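Local structure of cellulosomal scaffoldin (Bacteroides cellulosolvens, 2XBT) at residues A[3-15]-A[143-157]. The protein is a cellulosome scaffold protein whose family 3b carbohydrate-binding module, the part described here, probably binds cellulose. Sequence-based numbering, arbitrary orientation.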
# COMPACT_ATOMS: atom_id res chain seq x y z
N PRO A 3 9.61 9.77 -9.27
CA PRO A 3 10.67 10.71 -8.91
C PRO A 3 11.93 10.03 -8.38
O PRO A 3 12.15 8.83 -8.62
CB PRO A 3 10.02 11.55 -7.81
CG PRO A 3 8.60 11.61 -8.22
CD PRO A 3 8.28 10.29 -8.89
N VAL A 4 12.76 10.80 -7.68
CA VAL A 4 13.97 10.25 -7.07
C VAL A 4 13.64 9.57 -5.75
O VAL A 4 12.93 10.12 -4.91
CB VAL A 4 15.04 11.34 -6.84
CG1 VAL A 4 15.45 11.97 -8.15
CG2 VAL A 4 14.53 12.41 -5.87
N GLN A 5 14.16 8.37 -5.58
CA GLN A 5 13.98 7.60 -4.35
C GLN A 5 15.06 7.96 -3.34
O GLN A 5 16.25 7.68 -3.57
CB GLN A 5 14.03 6.12 -4.69
CG GLN A 5 13.85 5.16 -3.53
CD GLN A 5 13.53 3.76 -4.01
OE1 GLN A 5 12.64 3.57 -4.85
NE2 GLN A 5 14.25 2.78 -3.50
N VAL A 6 14.68 8.59 -2.23
CA VAL A 6 15.66 8.93 -1.22
C VAL A 6 16.08 7.67 -0.48
O VAL A 6 15.31 6.71 -0.38
CB VAL A 6 15.14 9.99 -0.23
CG1 VAL A 6 14.54 11.18 -1.00
CG2 VAL A 6 14.11 9.39 0.70
N ASN A 7 17.31 7.65 0.01
CA ASN A 7 17.80 6.50 0.72
C ASN A 7 17.01 6.26 1.99
O ASN A 7 16.54 7.19 2.65
CB ASN A 7 19.30 6.64 1.02
CG ASN A 7 20.15 6.53 -0.22
OD1 ASN A 7 19.67 6.13 -1.29
ND2 ASN A 7 21.43 6.87 -0.10
N SER A 8 16.86 4.98 2.32
CA SER A 8 16.24 4.60 3.56
C SER A 8 16.55 3.13 3.65
O SER A 8 17.10 2.55 2.71
CB SER A 8 14.73 4.82 3.49
OG SER A 8 14.10 3.78 2.74
N ASP A 9 16.19 2.51 4.77
CA ASP A 9 16.34 1.07 4.88
C ASP A 9 14.96 0.42 4.83
O ASP A 9 14.75 -0.67 5.37
CB ASP A 9 17.07 0.73 6.19
CG ASP A 9 18.51 1.27 6.23
OD1 ASP A 9 19.15 1.35 5.16
OD2 ASP A 9 19.00 1.60 7.34
N LEU A 10 14.01 1.10 4.20
CA LEU A 10 12.62 0.62 4.14
C LEU A 10 12.36 -0.24 2.91
O LEU A 10 12.81 0.07 1.81
CB LEU A 10 11.66 1.80 4.17
CG LEU A 10 11.62 2.65 5.43
CD1 LEU A 10 10.81 3.91 5.22
CD2 LEU A 10 11.06 1.84 6.59
N LYS A 11 11.63 -1.34 3.11
CA LYS A 11 11.31 -2.25 2.02
C LYS A 11 9.87 -2.73 2.14
O LYS A 11 9.40 -3.00 3.24
CB LYS A 11 12.28 -3.43 2.06
CG LYS A 11 11.93 -4.60 1.19
CD LYS A 11 13.06 -5.63 1.26
CE LYS A 11 12.64 -6.97 0.68
NZ LYS A 11 13.73 -7.99 0.75
N LEU A 12 9.16 -2.81 1.00
CA LEU A 12 7.77 -3.24 1.02
C LEU A 12 7.63 -4.61 0.41
O LEU A 12 8.11 -4.85 -0.70
CB LEU A 12 6.89 -2.25 0.25
CG LEU A 12 5.38 -2.47 0.31
CD1 LEU A 12 4.89 -2.28 1.73
CD2 LEU A 12 4.64 -1.51 -0.63
N LEU A 13 6.96 -5.51 1.13
CA LEU A 13 6.53 -6.79 0.59
C LEU A 13 5.03 -6.69 0.35
O LEU A 13 4.32 -6.00 1.08
CB LEU A 13 6.86 -7.93 1.55
CG LEU A 13 8.36 -8.13 1.87
CD1 LEU A 13 8.54 -9.17 2.97
CD2 LEU A 13 9.13 -8.55 0.62
N PHE A 14 4.54 -7.37 -0.68
CA PHE A 14 3.16 -7.21 -1.07
C PHE A 14 2.56 -8.57 -1.42
O PHE A 14 3.23 -9.43 -2.00
CB PHE A 14 3.05 -6.29 -2.30
CG PHE A 14 1.64 -6.03 -2.74
CD1 PHE A 14 0.95 -4.92 -2.28
CD2 PHE A 14 1.01 -6.89 -3.63
CE1 PHE A 14 -0.34 -4.67 -2.67
CE2 PHE A 14 -0.29 -6.66 -4.04
CZ PHE A 14 -0.97 -5.55 -3.56
N SER A 15 1.30 -8.77 -1.04
CA SER A 15 0.52 -9.87 -1.59
C SER A 15 -0.94 -9.48 -1.67
O SER A 15 -1.36 -8.52 -1.04
CB SER A 15 0.66 -11.14 -0.76
OG SER A 15 -0.30 -11.17 0.27
N ASN A 143 6.25 -6.04 -5.06
CA ASN A 143 5.38 -5.32 -5.97
C ASN A 143 5.86 -3.88 -6.02
O ASN A 143 5.45 -3.07 -5.19
CB ASN A 143 3.92 -5.37 -5.54
CG ASN A 143 2.99 -4.61 -6.49
OD1 ASN A 143 3.43 -4.06 -7.51
ND2 ASN A 143 1.71 -4.58 -6.17
N LYS A 144 6.72 -3.58 -6.98
CA LYS A 144 7.31 -2.25 -7.14
C LYS A 144 6.34 -1.19 -7.67
O LYS A 144 6.70 -0.02 -7.76
CB LYS A 144 8.53 -2.31 -8.07
CG LYS A 144 9.69 -3.12 -7.53
CD LYS A 144 10.36 -2.42 -6.36
CE LYS A 144 11.88 -2.41 -6.52
NZ LYS A 144 12.57 -1.92 -5.29
N LEU A 145 5.11 -1.60 -7.99
CA LEU A 145 4.13 -0.66 -8.54
C LEU A 145 3.30 0.01 -7.43
O LEU A 145 2.39 0.79 -7.72
CB LEU A 145 3.21 -1.38 -9.54
CG LEU A 145 3.92 -2.12 -10.69
CD1 LEU A 145 2.92 -3.00 -11.43
CD2 LEU A 145 4.58 -1.14 -11.63
N VAL A 146 3.64 -0.29 -6.18
CA VAL A 146 3.02 0.39 -5.04
C VAL A 146 4.09 1.29 -4.46
O VAL A 146 5.24 0.86 -4.30
CB VAL A 146 2.58 -0.60 -3.94
CG1 VAL A 146 2.14 0.15 -2.69
CG2 VAL A 146 1.45 -1.49 -4.47
N ALA A 147 3.75 2.54 -4.16
CA ALA A 147 4.76 3.49 -3.69
C ALA A 147 4.64 3.75 -2.19
O ALA A 147 3.53 3.85 -1.66
CB ALA A 147 4.66 4.80 -4.44
N VAL A 148 5.79 3.90 -1.54
CA VAL A 148 5.84 4.25 -0.12
C VAL A 148 6.61 5.56 0.06
O VAL A 148 7.66 5.75 -0.55
CB VAL A 148 6.56 3.18 0.66
CG1 VAL A 148 6.49 3.50 2.17
CG2 VAL A 148 5.98 1.80 0.36
N TYR A 149 6.08 6.44 0.89
CA TYR A 149 6.70 7.74 1.14
C TYR A 149 6.97 7.91 2.63
O TYR A 149 6.22 7.43 3.46
CB TYR A 149 5.78 8.86 0.68
CG TYR A 149 5.40 8.73 -0.78
CD1 TYR A 149 6.01 9.51 -1.75
CD2 TYR A 149 4.45 7.81 -1.18
CE1 TYR A 149 5.66 9.40 -3.08
CE2 TYR A 149 4.10 7.68 -2.51
CZ TYR A 149 4.70 8.47 -3.45
OH TYR A 149 4.34 8.34 -4.76
N TYR A 150 8.05 8.63 2.94
CA TYR A 150 8.33 8.97 4.32
C TYR A 150 8.43 10.49 4.40
O TYR A 150 9.28 11.09 3.76
CB TYR A 150 9.61 8.30 4.80
CG TYR A 150 9.78 8.40 6.29
CD1 TYR A 150 9.06 7.58 7.14
CD2 TYR A 150 10.65 9.33 6.85
CE1 TYR A 150 9.20 7.66 8.51
CE2 TYR A 150 10.80 9.42 8.22
CZ TYR A 150 10.09 8.58 9.04
OH TYR A 150 10.23 8.68 10.41
N ASN A 151 7.52 11.10 5.15
CA ASN A 151 7.38 12.54 5.13
C ASN A 151 7.20 13.11 3.73
O ASN A 151 7.68 14.21 3.42
CB ASN A 151 8.60 13.20 5.78
CG ASN A 151 8.28 13.76 7.13
OD1 ASN A 151 7.18 13.58 7.64
ND2 ASN A 151 9.25 14.44 7.72
N GLY A 152 6.53 12.36 2.86
CA GLY A 152 6.27 12.85 1.52
C GLY A 152 7.36 12.57 0.51
O GLY A 152 7.20 12.86 -0.67
N ALA A 153 8.48 12.00 0.96
CA ALA A 153 9.56 11.64 0.05
C ALA A 153 9.50 10.16 -0.32
O ALA A 153 9.40 9.30 0.54
CB ALA A 153 10.90 11.97 0.67
N LEU A 154 9.58 9.89 -1.62
CA LEU A 154 9.57 8.51 -2.11
C LEU A 154 10.71 7.65 -1.57
O LEU A 154 11.89 7.95 -1.78
CB LEU A 154 9.63 8.51 -3.64
CG LEU A 154 9.54 7.16 -4.34
CD1 LEU A 154 8.23 6.46 -4.00
CD2 LEU A 154 9.67 7.35 -5.85
N VAL A 155 10.37 6.56 -0.90
CA VAL A 155 11.37 5.65 -0.37
C VAL A 155 11.31 4.26 -1.00
O VAL A 155 12.26 3.47 -0.88
CB VAL A 155 11.27 5.50 1.19
CG1 VAL A 155 11.64 6.81 1.89
CG2 VAL A 155 9.87 5.05 1.59
N TYR A 156 10.20 3.94 -1.68
CA TYR A 156 10.08 2.61 -2.29
C TYR A 156 9.06 2.63 -3.41
O TYR A 156 8.03 3.30 -3.31
CB TYR A 156 9.68 1.54 -1.26
CG TYR A 156 9.47 0.16 -1.89
CD1 TYR A 156 10.47 -0.78 -1.86
CD2 TYR A 156 8.27 -0.18 -2.50
CE1 TYR A 156 10.31 -2.04 -2.42
CE2 TYR A 156 8.09 -1.43 -3.09
CZ TYR A 156 9.12 -2.36 -3.04
OH TYR A 156 8.98 -3.61 -3.60
N GLY A 157 9.35 1.90 -4.48
CA GLY A 157 8.37 1.69 -5.53
C GLY A 157 8.45 2.72 -6.63
O GLY A 157 9.22 3.67 -6.54
O HOH W 1 10.56 12.01 -3.50
O HOH W 2 11.99 0.72 -4.99
O HOH W 3 14.53 4.12 -0.00
O HOH W 4 13.22 0.73 -0.78
O HOH W 5 6.26 -4.38 -2.66
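At one edge of the beta sandwich of this CBM3 module, strand 10-15 of one sheet packs across the hairpin 147-156 of the other, and Leu12 meets the ring of Tyr156 between them. Leu12 CB lies over one face of that ring, 3.8 Å from its centroid, a CH-pi contact. Leu12 has chi1 -173°, which swings CG away from its own N and turns CD2 toward two valines: it reaches CG1 of Val146, at the end of the turn before the hairpin, at 3.6 Å, and Val148 CG2 beside it. Farther along, the amide of Asn143 stands nearly upright on the Phe14 ring (planes 84° apart), its ND2 centred 3.4 Å above the ring plane while also hydrogen-bonded to Ser132 O. At the other end, Leu10 CD1 and Val6 CG2 lean on the two methyls of Val155. That valine and Tyr156 both face Val148 in a classic beta bulge. Here the N-terminal arm folds back over the hairpin's outermost strand: Val6 N donates to Leu154 O at 2.9 Å, a direct hydrogen bond between the two segments. Waters bridge other polar groups of the two segments. One water, donating to Leu12 O and accepting from Asn143 N, lies 3.0 Å from Tyr156 OH; another donates to both Leu10 O and Val155 O. A third links Gln5 OE1 to Gly157 N and Lys144 NZ. Replacing Tyr156 by an alanine would strip the aromatic surface from Leu12 CB and would probably leave the water at Leu12 O less firmly held. The chemistry is thus divided: apolar side chains close the sandwich interior, whereas bridging waters satisfy backbone carbonyls and amides, among them Leu10 O and Leu12 O of strand 10-15, which crosses strand 153-156 at 61°.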